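Local coordinates for alpha-1,3-glucanase (Streptomyces thermodiastaticus, PDB 7C7D), which hydrolyses alpha-1,3-glucosidic linkages in alpha-1,3-glucan, as a thermostable glycosidase of family GH87, at residues G151-A156 with N426-G431; N164-L169 with D290-G295; V192-Q197 with D368-N373; N396-P401 with N405-Y410. All coordinates share one frame; numbering follows the deposited sequence.

Contact 1 (G151-A156 with N426-G431); sequences GWIPGA and NALGSG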
loop_
_atom_site.group_PDB
_atom_site.type_symbol
_atom_site.label_atom_id
_atom_site.label_comp_id
_atom_site.label_asym_id
_atom_site.label_seq_id
_atom_site.Cartn_x
_atom_site.Cartn_y
_atom_site.Cartn_z
ATOM N N GLY A 151 -2.641 10.252 -17.613
ATOM C CA GLY A 151 -1.996 11.374 -18.275
ATOM C C GLY A 151 -2.185 12.706 -17.579
ATOM O O GLY A 151 -1.413 13.641 -17.827
ATOM N N TRP A 152 -3.193 12.819 -16.713
ATOM C CA TRP A 152 -3.436 14.056 -15.984
ATOM C C TRP A 152 -2.521 14.223 -14.778
ATOM O O TRP A 152 -2.527 15.293 -14.162
ATOM C CB TRP A 152 -4.893 14.118 -15.522
ATOM C CG TRP A 152 -5.182 13.151 -14.417
ATOM C CD1 TRP A 152 -5.067 13.378 -13.076
ATOM C CD2 TRP A 152 -5.614 11.795 -14.559
ATOM N NE1 TRP A 152 -5.408 12.249 -12.374
ATOM C CE2 TRP A 152 -5.748 11.262 -13.261
ATOM C CE3 TRP A 152 -5.904 10.980 -15.657
ATOM C CZ2 TRP A 152 -6.159 9.952 -13.032
ATOM C CZ3 TRP A 152 -6.313 9.677 -15.426
ATOM C CH2 TRP A 152 -6.437 9.178 -14.125
ATOM N N ILE A 153 -1.760 13.195 -14.419
ATOM C CA ILE A 153 -0.794 13.278 -13.321
ATOM C C ILE A 153 0.553 13.632 -13.927
ATOM O O ILE A 153 1.158 12.787 -14.614
ATOM C CB ILE A 153 -0.724 11.959 -12.539
ATOM C CG1 ILE A 153 -2.093 11.626 -11.945
ATOM C CG2 ILE A 153 0.325 12.054 -11.438
ATOM C CD1 ILE A 153 -2.089 10.419 -11.030
ATOM N N PRO A 154 1.065 14.847 -13.719
ATOM C CA PRO A 154 2.312 15.255 -14.375
ATOM C C PRO A 154 3.469 14.348 -13.991
ATOM O O PRO A 154 3.718 14.090 -12.810
ATOM C CB PRO A 154 2.528 16.684 -13.868
ATOM C CG PRO A 154 1.166 17.166 -13.491
ATOM C CD PRO A 154 0.418 15.960 -13.002
ATOM N N GLY A 155 4.175 13.862 -15.006
ATOM C CA GLY A 155 5.323 13.015 -14.802
ATOM C C GLY A 155 5.020 11.535 -14.742
ATOM O O GLY A 155 5.951 10.728 -14.826
ATOM N N ALA A 156 3.755 11.151 -14.598
ATOM C CA ALA A 156 3.413 9.738 -14.558
ATOM C C ALA A 156 3.559 9.122 -15.942
ATOM O O ALA A 156 3.311 9.772 -16.962
ATOM C CB ALA A 156 1.982 9.551 -14.054
ATOM N N ASN A 426 8.282 4.308 -6.110
ATOM C CA ASN A 426 8.599 4.733 -7.464
ATOM C C ASN A 426 8.497 6.241 -7.627
ATOM O O ASN A 426 8.374 6.972 -6.640
ATOM C CB ASN A 426 7.694 3.994 -8.443
ATOM C CG ASN A 426 8.017 2.524 -8.489
ATOM O OD1 ASN A 426 9.080 2.146 -8.965
ATOM N ND2 ASN A 426 7.116 1.687 -7.974
ATOM N N ALA A 427 8.558 6.705 -8.872
ATOM C CA ALA A 427 8.595 8.132 -9.133
ATOM C C ALA A 427 7.368 8.811 -8.546
ATOM O O ALA A 427 6.265 8.254 -8.518
ATOM C CB ALA A 427 8.665 8.390 -10.638
ATOM N N LEU A 428 7.582 10.026 -8.072
ATOM C CA LEU A 428 6.600 10.981 -7.565
ATOM C C LEU A 428 6.409 10.859 -6.061
ATOM O O LEU A 428 5.633 11.636 -5.497
ATOM C CB LEU A 428 5.237 10.987 -8.289
ATOM C CG LEU A 428 5.312 11.167 -9.809
ATOM C CD1 LEU A 428 3.921 11.138 -10.424
ATOM C CD2 LEU A 428 6.023 12.459 -10.171
ATOM N N GLY A 429 7.107 9.941 -5.390
ATOM C CA GLY A 429 6.958 9.815 -3.954
ATOM C C GLY A 429 8.172 9.318 -3.200
ATOM O O GLY A 429 9.266 9.190 -3.753
ATOM N N SER A 430 7.943 9.053 -1.917
ATOM C CA SER A 430 8.898 8.603 -0.917
ATOM C C SER A 430 8.314 7.365 -0.244
ATOM O O SER A 430 7.137 7.034 -0.418
ATOM C CB SER A 430 9.081 9.696 0.147
ATOM O OG SER A 430 9.717 10.839 -0.396
ATOM N N GLY A 431 9.127 6.678 0.560
ATOM C CA GLY A 431 8.563 5.648 1.422
ATOM C C GLY A 431 7.517 6.217 2.364
ATOM O O GLY A 431 6.387 5.727 2.432
#
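Leu-428 pushes its two methyl groups into the loop 151-156. CD1 lies 3.8 Å from Ile-153 CG2, and the two side chains meet at a slant. The same CD1 is 3.8 Å from the carbonyl oxygen of Pro-154. CD2 is 3.9 Å from that same Pro-154 O, so both methyls rest against the same carbonyl oxygen. This is the close-packed part. Gly-155 suits this fit: a beta carbon there would stand only 3.5 Å from Leu-428 CD2 and would also jam against the preceding carbonyl oxygen. Ile-153 keeps CG1 beside the backbone N (chi1 -60°), which puts CG2 anti to that N, turns it to Leu-428 and lays CG1 over a face of the Trp-152 ring.

The packing is looser elsewhere. Ala-156 CB comes no nearer than 4.4 Å to Leu-428 CD1. Pro-154 is exposed and lies at the margin of the contact, and Trp-152 is exposed. The two segments share no hydrogen bond; Pro-154 O is instead taken by Asn-466 ND2. The contact joins a loop of the N-terminal domain to a loop of the pectate lyase-like domain. Each side is a type II beta turn, with Gly-155 and Leu-428 as their third residues.

Contact 2 (N164-L169 with D290-G295); sequences NTRLLL and DFAVIG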
loop_
_atom_site.group_PDB
_atom_site.type_symbol
_atom_site.label_atom_id
_atom_site.label_comp_id
_atom_site.label_asym_id
_atom_site.label_seq_id
_atom_site.Cartn_x
_atom_site.Cartn_y
_atom_site.Cartn_z
ATOM N N ASN A 164 -2.304 -9.725 -9.147
ATOM C CA ASN A 164 -2.201 -10.830 -8.204
ATOM C C ASN A 164 -3.292 -11.845 -8.493
ATOM O O ASN A 164 -4.468 -11.489 -8.642
ATOM C CB ASN A 164 -2.279 -10.341 -6.759
ATOM C CG ASN A 164 -1.000 -9.653 -6.321
ATOM O OD1 ASN A 164 -0.132 -10.270 -5.710
ATOM N ND2 ASN A 164 -0.867 -8.373 -6.661
ATOM N N THR A 165 -2.897 -13.106 -8.568
ATOM C CA THR A 165 -3.825 -14.196 -8.797
ATOM C C THR A 165 -3.637 -15.218 -7.684
ATOM O O THR A 165 -2.513 -15.451 -7.228
ATOM C CB THR A 165 -3.600 -14.802 -10.192
ATOM O OG1 THR A 165 -4.574 -15.817 -10.432
ATOM C CG2 THR A 165 -2.193 -15.381 -10.339
ATOM N N ARG A 166 -4.740 -15.802 -7.220
ATOM C CA ARG A 166 -4.698 -16.665 -6.049
ATOM C C ARG A 166 -5.404 -17.985 -6.310
ATOM O O ARG A 166 -6.257 -18.103 -7.194
ATOM C CB ARG A 166 -5.299 -15.983 -4.812
ATOM C CG ARG A 166 -6.811 -15.828 -4.850
ATOM C CD ARG A 166 -7.347 -15.210 -3.560
ATOM N NE ARG A 166 -8.801 -15.077 -3.590
ATOM C CZ ARG A 166 -9.550 -14.720 -2.552
ATOM N NH1 ARG A 166 -8.992 -14.465 -1.376
ATOM N NH2 ARG A 166 -10.867 -14.636 -2.688
ATOM N N LEU A 167 -5.059 -18.976 -5.492
ATOM C CA LEU A 167 -5.628 -20.308 -5.625
ATOM C C LEU A 167 -5.467 -21.038 -4.302
ATOM O O LEU A 167 -4.377 -21.034 -3.721
ATOM C CB LEU A 167 -4.879 -21.071 -6.722
ATOM C CG LEU A 167 -5.432 -22.382 -7.272
ATOM C CD1 LEU A 167 -6.923 -22.270 -7.534
ATOM C CD2 LEU A 167 -4.684 -22.753 -8.541
ATOM N N LEU A 168 -6.548 -21.650 -3.826
ATOM C CA LEU A 168 -6.416 -22.652 -2.780
ATOM C C LEU A 168 -5.769 -23.888 -3.389
ATOM O O LEU A 168 -6.155 -24.329 -4.475
ATOM C CB LEU A 168 -7.792 -23.015 -2.216
ATOM C CG LEU A 168 -8.512 -21.942 -1.394
ATOM C CD1 LEU A 168 -9.970 -22.317 -1.163
ATOM C CD2 LEU A 168 -7.807 -21.701 -0.068
ATOM N N LEU A 169 -4.768 -24.443 -2.703
ATOM C CA LEU A 169 -4.028 -25.556 -3.289
ATOM C C LEU A 169 -4.801 -26.871 -3.258
ATOM O O LEU A 169 -4.446 -27.794 -3.996
ATOM C CB LEU A 169 -2.671 -25.725 -2.605
ATOM C CG LEU A 169 -1.672 -24.582 -2.804
ATOM C CD1 LEU A 169 -0.448 -24.788 -1.924
ATOM C CD2 LEU A 169 -1.273 -24.441 -4.265
ATOM N N ASP A 290 -14.313 -10.818 7.129
ATOM C CA ASP A 290 -14.068 -12.167 6.617
ATOM C C ASP A 290 -14.775 -12.448 5.294
ATOM O O ASP A 290 -15.323 -13.530 5.092
ATOM C CB ASP A 290 -14.400 -13.243 7.657
ATOM C CG ASP A 290 -13.759 -12.973 9.007
ATOM O OD1 ASP A 290 -12.684 -12.342 9.048
ATOM O OD2 ASP A 290 -14.332 -13.407 10.030
ATOM N N PHE A 291 -14.764 -11.482 4.381
ATOM C CA PHE A 291 -15.164 -11.753 3.005
ATOM C C PHE A 291 -14.256 -10.996 2.048
ATOM O O PHE A 291 -13.405 -10.201 2.456
ATOM C CB PHE A 291 -16.679 -11.579 2.718
ATOM C CG PHE A 291 -17.225 -10.174 2.887
ATOM C CD1 PHE A 291 -17.503 -9.663 4.149
ATOM C CD2 PHE A 291 -17.553 -9.405 1.773
ATOM C CE1 PHE A 291 -18.055 -8.394 4.299
ATOM C CE2 PHE A 291 -18.107 -8.140 1.917
ATOM C CZ PHE A 291 -18.367 -7.637 3.175
ATOM N N ALA A 292 -14.421 -11.278 0.761
ATOM C CA ALA A 292 -13.673 -10.595 -0.281
ATOM C C ALA A 292 -14.599 -9.666 -1.049
ATOM O O ALA A 292 -15.776 -9.980 -1.259
ATOM C CB ALA A 292 -13.039 -11.600 -1.245
ATOM N N VAL A 293 -14.072 -8.510 -1.445
ATOM C CA VAL A 293 -14.720 -7.632 -2.418
ATOM C C VAL A 293 -13.723 -7.434 -3.543
ATOM O O VAL A 293 -12.663 -6.823 -3.347
ATOM C CB VAL A 293 -15.171 -6.291 -1.825
ATOM C CG1 VAL A 293 -15.784 -5.420 -2.913
ATOM C CG2 VAL A 293 -16.163 -6.522 -0.698
ATOM N N ILE A 294 -14.043 -7.988 -4.709
ATOM C CA ILE A 294 -13.168 -7.979 -5.869
ATOM C C ILE A 294 -13.936 -7.330 -7.010
ATOM O O ILE A 294 -14.995 -7.829 -7.418
ATOM C CB ILE A 294 -12.696 -9.394 -6.234
ATOM C CG1 ILE A 294 -12.053 -10.071 -5.015
ATOM C CG2 ILE A 294 -11.736 -9.344 -7.404
ATOM C CD1 ILE A 294 -11.542 -11.473 -5.287
ATOM N N GLY A 295 -13.419 -6.210 -7.509
ATOM C CA GLY A 295 -14.081 -5.460 -8.551
ATOM C C GLY A 295 -13.597 -5.854 -9.931
ATOM O O GLY A 295 -12.928 -6.872 -10.130
#
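Strand 163-169, from the antiparallel N-terminal domain, faces strand 292-294 of the pectate lyase-like domain, and Arg-166 spans the gap to Ala-292 and Ile-294. Its NH2 lies 4.0 Å from Ala-292 CB and 4.1 Å from Ile-294 CD1. Both methyls approach the guanidinium obliquely. Arg-166 and Ile-294 approach from opposite directions. The arginine sets CG between its backbone N and carbonyl carbon (chi1 72°), then runs straight from CG to NE, which carries the guanidinium across to the other strand. The area buried between the two segments is small, 77 Å².

Strand 292-294 forms one side of a coil of the right-handed parallel beta-helix, the fold of pectate lyase-like proteins. It is flanked in parallel by strands 269-272 and 323-325. Ala-292 and Ile-294 are two residues apart and point to the same side, toward Arg-166. Their contact with it is van der Waals only. Arg-166 and Ile-294 both also touch Val-270. The charge is held by neighbours: NH2 donates to the Ser-266 carbonyl oxygen, and Trp-267 and Trp-323 make cation-pi contacts.

Contact 3 (V192-Q197 with D368-N373); sequences VADFEQ and DNFLRN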
loop_
_atom_site.group_PDB
_atom_site.type_symbol
_atom_site.label_atom_id
_atom_site.label_comp_id
_atom_site.label_asym_id
_atom_site.label_seq_id
_atom_site.Cartn_x
_atom_site.Cartn_y
_atom_site.Cartn_z
ATOM N N VAL A 192 6.750 -12.582 -7.396
ATOM C CA VAL A 192 6.840 -13.030 -6.010
ATOM C C VAL A 192 5.610 -13.890 -5.758
ATOM O O VAL A 192 4.553 -13.669 -6.355
ATOM C CB VAL A 192 6.939 -11.819 -5.040
ATOM C CG1 VAL A 192 5.801 -10.815 -5.251
ATOM C CG2 VAL A 192 7.009 -12.279 -3.577
ATOM N N ALA A 193 5.754 -14.890 -4.896
ATOM C CA ALA A 193 4.651 -15.759 -4.515
ATOM C C ALA A 193 4.490 -15.748 -3.002
ATOM O O ALA A 193 5.481 -15.776 -2.264
ATOM C CB ALA A 193 4.885 -17.194 -5.002
ATOM N N ASP A 194 3.240 -15.705 -2.544
ATOM C CA ASP A 194 2.908 -15.703 -1.123
ATOM C C ASP A 194 2.311 -17.056 -0.759
ATOM O O ASP A 194 1.396 -17.541 -1.436
ATOM C CB ASP A 194 1.882 -14.615 -0.784
ATOM C CG ASP A 194 2.267 -13.235 -1.294
ATOM O OD1 ASP A 194 3.468 -12.923 -1.409
ATOM O OD2 ASP A 194 1.336 -12.450 -1.571
ATOM N N PHE A 195 2.815 -17.659 0.319
ATOM C CA PHE A 195 2.375 -18.969 0.777
ATOM C C PHE A 195 1.647 -18.786 2.100
ATOM O O PHE A 195 2.255 -18.353 3.084
ATOM C CB PHE A 195 3.584 -19.891 0.921
ATOM C CG PHE A 195 4.253 -20.190 -0.387
ATOM C CD1 PHE A 195 5.209 -19.331 -0.913
ATOM C CD2 PHE A 195 3.886 -21.305 -1.118
ATOM C CE1 PHE A 195 5.813 -19.601 -2.129
ATOM C CE2 PHE A 195 4.480 -21.577 -2.339
ATOM C CZ PHE A 195 5.444 -20.724 -2.845
ATOM N N GLU A 196 0.346 -19.081 2.111
ATOM C CA GLU A 196 -0.534 -18.741 3.222
ATOM C C GLU A 196 -1.243 -19.979 3.749
ATOM O O GLU A 196 -1.619 -20.872 2.981
ATOM C CB GLU A 196 -1.599 -17.713 2.797
ATOM C CG GLU A 196 -2.452 -17.199 3.955
ATOM C CD GLU A 196 -3.300 -15.993 3.597
ATOM O OE1 GLU A 196 -3.111 -15.418 2.502
ATOM O OE2 GLU A 196 -4.160 -15.617 4.424
ATOM N N GLN A 197 -1.434 -20.021 5.067
ATOM C CA GLN A 197 -2.295 -21.005 5.709
ATOM C C GLN A 197 -3.661 -20.365 5.912
ATOM O O GLN A 197 -3.822 -19.489 6.769
ATOM C CB GLN A 197 -1.709 -21.439 7.049
ATOM C CG GLN A 197 -2.495 -22.553 7.705
ATOM C CD GLN A 197 -2.491 -23.824 6.877
ATOM O OE1 GLN A 197 -3.479 -24.558 6.843
ATOM N NE2 GLN A 197 -1.373 -24.096 6.215
ATOM N N ASP A 368 -1.898 -3.750 10.699
ATOM C CA ASP A 368 -1.749 -5.157 10.335
ATOM C C ASP A 368 -2.399 -5.488 8.996
ATOM O O ASP A 368 -2.957 -6.571 8.816
ATOM C CB ASP A 368 -2.239 -6.079 11.447
ATOM C CG ASP A 368 -1.329 -6.038 12.641
ATOM O OD1 ASP A 368 -0.158 -6.446 12.502
ATOM O OD2 ASP A 368 -1.775 -5.570 13.704
ATOM N N ASN A 369 -2.318 -4.553 8.051
ATOM C CA ASN A 369 -2.791 -4.783 6.699
ATOM C C ASN A 369 -1.614 -4.988 5.760
ATOM O O ASN A 369 -0.497 -4.528 6.014
ATOM C CB ASN A 369 -3.620 -3.597 6.205
ATOM C CG ASN A 369 -4.799 -3.311 7.105
ATOM O OD1 ASN A 369 -5.783 -4.045 7.105
ATOM N ND2 ASN A 369 -4.701 -2.247 7.888
ATOM N N PHE A 370 -1.889 -5.688 4.663
ATOM C CA PHE A 370 -0.927 -5.892 3.589
ATOM C C PHE A 370 -1.447 -5.202 2.339
ATOM O O PHE A 370 -2.590 -5.447 1.928
ATOM C CB PHE A 370 -0.734 -7.382 3.304
ATOM C CG PHE A 370 0.231 -7.653 2.190
ATOM C CD1 PHE A 370 1.586 -7.460 2.384
ATOM C CD2 PHE A 370 -0.211 -8.053 0.935
ATOM C CE1 PHE A 370 2.488 -7.681 1.367
ATOM C CE2 PHE A 370 0.696 -8.277 -0.091
ATOM C CZ PHE A 370 2.043 -8.096 0.124
ATOM N N LEU A 371 -0.609 -4.353 1.738
ATOM C CA LEU A 371 -0.974 -3.570 0.561
ATOM C C LEU A 371 0.085 -3.770 -0.511
ATOM O O LEU A 371 1.266 -3.488 -0.278
ATOM C CB LEU A 371 -1.096 -2.084 0.916
ATOM C CG LEU A 371 -2.235 -1.750 1.893
ATOM C CD1 LEU A 371 -1.723 -1.516 3.325
ATOM C CD2 LEU A 371 -3.010 -0.544 1.392
ATOM N N ARG A 372 -0.335 -4.268 -1.684
ATOM C CA ARG A 372 0.552 -4.453 -2.821
ATOM C C ARG A 372 -0.101 -3.868 -4.065
ATOM O O ARG A 372 -1.290 -4.086 -4.309
ATOM C CB ARG A 372 0.836 -5.945 -3.061
ATOM C CG ARG A 372 1.645 -6.238 -4.317
ATOM C CD ARG A 372 1.817 -7.736 -4.554
ATOM N NE ARG A 372 2.806 -8.345 -3.658
ATOM C CZ ARG A 372 2.698 -9.573 -3.168
ATOM N NH1 ARG A 372 1.642 -10.315 -3.463
ATOM N NH2 ARG A 372 3.639 -10.054 -2.364
ATOM N N ASN A 373 0.683 -3.147 -4.863
ATOM C CA ASN A 373 0.258 -2.722 -6.205
ATOM C C ASN A 373 -0.915 -1.735 -6.163
ATOM O O ASN A 373 -1.924 -1.905 -6.854
ATOM C CB ASN A 373 -0.042 -3.918 -7.121
ATOM C CG ASN A 373 -0.171 -3.529 -8.590
ATOM O OD1 ASN A 373 0.418 -2.548 -9.049
ATOM N ND2 ASN A 373 -0.936 -4.323 -9.336
#
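Asp-194 and Arg-372 form a buried salt bridge between the N-terminal antiparallel sheet and the parallel beta-helix. The strands run roughly antiparallel and lie too far apart for backbone pairing, so the side chains bridge the space.

The polar part is an end-on, two-nitrogen grip. Arg-372 NH2 donates to Asp-194 OD1 at 3.0 Å, almost straight at 175°, using the syn lone pair of the oxygen. Arg-372 NH1 donates to Asp-194 OD2 at 2.9 Å, also on the syn side, but more bent and tilted out of both planes. The carboxylate and guanidinium planes are 30° apart, nearly coplanar. The arginine chain bends at chi3 (-76°), which turns the guanidinium to meet the carboxylate end-on. Each group has a second partner. Asp-194 OD1 accepts from Ser-61 OG, and Arg-372 NH1 donates to Asn-164 OD1. These extra bonds probably help fix the rotation of the pair. A leucine in place of Arg-372 would probably leave the buried Asp-194 carboxylate without its counter-charge and Asn-164 OD1 without this donor.

The apolar part sandwiches the guanidinium. Val-192 covers one face; its CG1 is 3.7 Å from Arg-372 NH2. The side chain of Val-192 is about 5 Å from the bound calcium ion, and the preceding residue, Asp-191, is a calcium ligand. Phe-370 covers the opposite face by turning its edge to it. Arg-372 CZ lies in the plane of that ring, and Phe-370 CZ stands 3.5 Å above the guanidinium plane.

Contact 4 (N396-P401 with N405-Y410); sequences NTITQP and NGIAIY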
loop_
_atom_site.group_PDB
_atom_site.type_symbol
_atom_site.label_atom_id
_atom_site.label_comp_id
_atom_site.label_asym_id
_atom_site.label_seq_id
_atom_site.Cartn_x
_atom_site.Cartn_y
_atom_site.Cartn_z
ATOM N N ASN A 396 1.697 -1.945 9.285
ATOM C CA ASN A 396 1.270 -2.387 7.969
ATOM C C ASN A 396 2.487 -2.744 7.134
ATOM O O ASN A 396 3.599 -2.281 7.390
ATOM C CB ASN A 396 0.466 -1.288 7.267
ATOM C CG ASN A 396 -0.743 -0.869 8.062
ATOM O OD1 ASN A 396 -1.757 -1.576 8.089
ATOM N ND2 ASN A 396 -0.650 0.276 8.730
ATOM N N THR A 397 2.266 -3.584 6.126
ATOM C CA THR A 397 3.285 -3.930 5.143
ATOM C C THR A 397 2.807 -3.453 3.785
ATOM O O THR A 397 1.706 -3.817 3.353
ATOM C CB THR A 397 3.563 -5.432 5.140
ATOM O OG1 THR A 397 4.128 -5.781 6.410
ATOM C CG2 THR A 397 4.553 -5.813 4.043
ATOM N N ILE A 398 3.637 -2.639 3.131
ATOM C CA ILE A 398 3.293 -1.979 1.880
ATOM C C ILE A 398 4.396 -2.276 0.879
ATOM O O ILE A 398 5.585 -2.146 1.198
ATOM C CB ILE A 398 3.170 -0.458 2.094
ATOM C CG1 ILE A 398 1.959 -0.134 2.976
ATOM C CG2 ILE A 398 3.149 0.293 0.765
ATOM C CD1 ILE A 398 2.018 1.226 3.623
ATOM N N THR A 399 4.009 -2.650 -0.339
ATOM C CA THR A 399 4.978 -2.905 -1.386
ATOM C C THR A 399 4.473 -2.373 -2.720
ATOM O O THR A 399 3.297 -2.533 -3.073
ATOM C CB THR A 399 5.324 -4.399 -1.493
ATOM O OG1 THR A 399 6.045 -4.637 -2.704
ATOM C CG2 THR A 399 4.086 -5.288 -1.469
ATOM N N GLN A 400 5.362 -1.714 -3.434
ATOM C CA GLN A 400 5.143 -1.363 -4.834
ATOM C C GLN A 400 3.906 -0.507 -5.114
ATOM O O GLN A 400 3.110 -0.839 -6.005
ATOM C CB GLN A 400 5.185 -2.619 -5.712
ATOM C CG GLN A 400 6.611 -3.041 -6.060
ATOM C CD GLN A 400 7.320 -2.051 -6.985
ATOM O OE1 GLN A 400 6.719 -1.072 -7.449
ATOM N NE2 GLN A 400 8.599 -2.306 -7.270
ATOM N N PRO A 401 3.739 0.640 -4.452
ATOM C CA PRO A 401 2.811 1.638 -5.005
ATOM C C PRO A 401 3.395 2.127 -6.326
ATOM O O PRO A 401 4.597 2.385 -6.425
ATOM C CB PRO A 401 2.795 2.736 -3.935
ATOM C CG PRO A 401 4.158 2.645 -3.291
ATOM C CD PRO A 401 4.535 1.180 -3.326
ATOM N N ASN A 405 3.586 7.778 -2.807
ATOM C CA ASN A 405 4.250 7.377 -1.575
ATOM C C ASN A 405 3.757 6.032 -1.046
ATOM O O ASN A 405 2.664 5.566 -1.365
ATOM C CB ASN A 405 4.016 8.457 -0.519
ATOM C CG ASN A 405 4.397 9.831 -1.019
ATOM O OD1 ASN A 405 5.571 10.163 -1.100
ATOM N ND2 ASN A 405 3.403 10.632 -1.379
ATOM N N GLY A 406 4.572 5.420 -0.182
ATOM C CA GLY A 406 4.078 4.299 0.596
ATOM C C GLY A 406 3.027 4.755 1.590
ATOM O O GLY A 406 1.888 4.276 1.583
ATOM N N ILE A 407 3.406 5.694 2.450
ATOM C CA ILE A 407 2.498 6.371 3.366
ATOM C C ILE A 407 2.665 7.872 3.180
ATOM O O ILE A 407 3.792 8.378 3.192
ATOM C CB ILE A 407 2.761 5.986 4.834
ATOM C CG1 ILE A 407 2.379 4.524 5.059
ATOM C CG2 ILE A 407 2.019 6.935 5.774
ATOM C CD1 ILE A 407 2.644 3.991 6.463
ATOM N N ALA A 408 1.547 8.579 3.011
ATOM C CA ALA A 408 1.564 10.032 2.879
ATOM C C ALA A 408 0.620 10.641 3.900
ATOM O O ALA A 408 -0.567 10.297 3.942
ATOM C CB ALA A 408 1.137 10.462 1.475
ATOM N N ILE A 409 1.144 11.557 4.710
ATOM C CA ILE A 409 0.350 12.323 5.660
ATOM C C ILE A 409 0.349 13.765 5.179
ATOM O O ILE A 409 1.365 14.461 5.292
ATOM C CB ILE A 409 0.922 12.237 7.081
ATOM C CG1 ILE A 409 1.163 10.774 7.496
ATOM C CG2 ILE A 409 0.023 12.992 8.058
ATOM C CD1 ILE A 409 -0.068 9.890 7.474
ATOM N N TYR A 410 -0.784 14.221 4.643
ATOM C CA TYR A 410 -0.929 15.604 4.192
ATOM C C TYR A 410 -1.759 16.334 5.241
ATOM O O TYR A 410 -2.984 16.192 5.291
ATOM C CB TYR A 410 -1.601 15.674 2.824
ATOM C CG TYR A 410 -0.967 14.831 1.746
ATOM C CD1 TYR A 410 0.236 15.195 1.143
ATOM C CD2 TYR A 410 -1.600 13.677 1.304
ATOM C CE1 TYR A 410 0.801 14.395 0.134
ATOM C CE2 TYR A 410 -1.060 12.890 0.313
ATOM C CZ TYR A 410 0.129 13.245 -0.271
ATOM O OH TYR A 410 0.635 12.430 -1.260
#
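Ile-398 and Ile-407 cross at about a right angle inside a coil of the parallel beta-helix. The end of Ile-398 does the touching. Its CD1 lies 3.6 Å from Ile-407 CG1 and 4.0 Å from Ile-407 CD1, so one methyl abuts the ethyl branch of the other residue. Ile-398 keeps CG1 beside the backbone N and opposite the carbonyl carbon (chi1 -68°), an arrangement that carries CD1 across to the second strand. CD1 also reaches the Gly-406 carbonyl oxygen at 3.7 Å. The other branch, CG2, packs on Gly-406 CA at 4.1 Å.

Pro-401 makes the second part. CB and CG of its ring lie against the backbone, each 3.8 Å from Asn-405 O. The side chain of Asn-405 points away from this packing. Its OD1 accepts from Ser-430 N and Arg-475 NH1, and its ND2 donates to Asp-377 OD1.

Strands 397-399 and 407-410 lie in different sheets of the helix, joined by the short turn between them. Each runs parallel to strands of the neighbouring coils. All the touching residues are buried. The chemistry is van der Waals only across the turn, so shape rather than hydrogen bonding fits the two strands together here, while the polar groups of Asn-405 serve the neighbouring coils.

How the contacts relate
Contacts 3 and 4 are buried, contact 2 is partly buried and contact 1 lies at the surface. Contacts 1, 2 and 3 all join the N-terminal domain to the beta-helix, while contact 4 is internal to the helix. Their chemistry differs accordingly. Contact 3 is a charged pair held between apolar groups, contact 2 a charge on aliphatic methyls, and contacts 1 and 4 are van der Waals contacts of apolar side chains with each other and with backbone. Contacts 3 and 4 share neighbouring strands, 365-372 and 397-399, paired through the Leu-371 backbone. Contacts 2 and 3 meet through Asn-164 and Arg-372. Contact 4 touches contact 1 through Asn-405 and Gln-400, whereas contacts 1 and 2 are about 29 Å apart between centres.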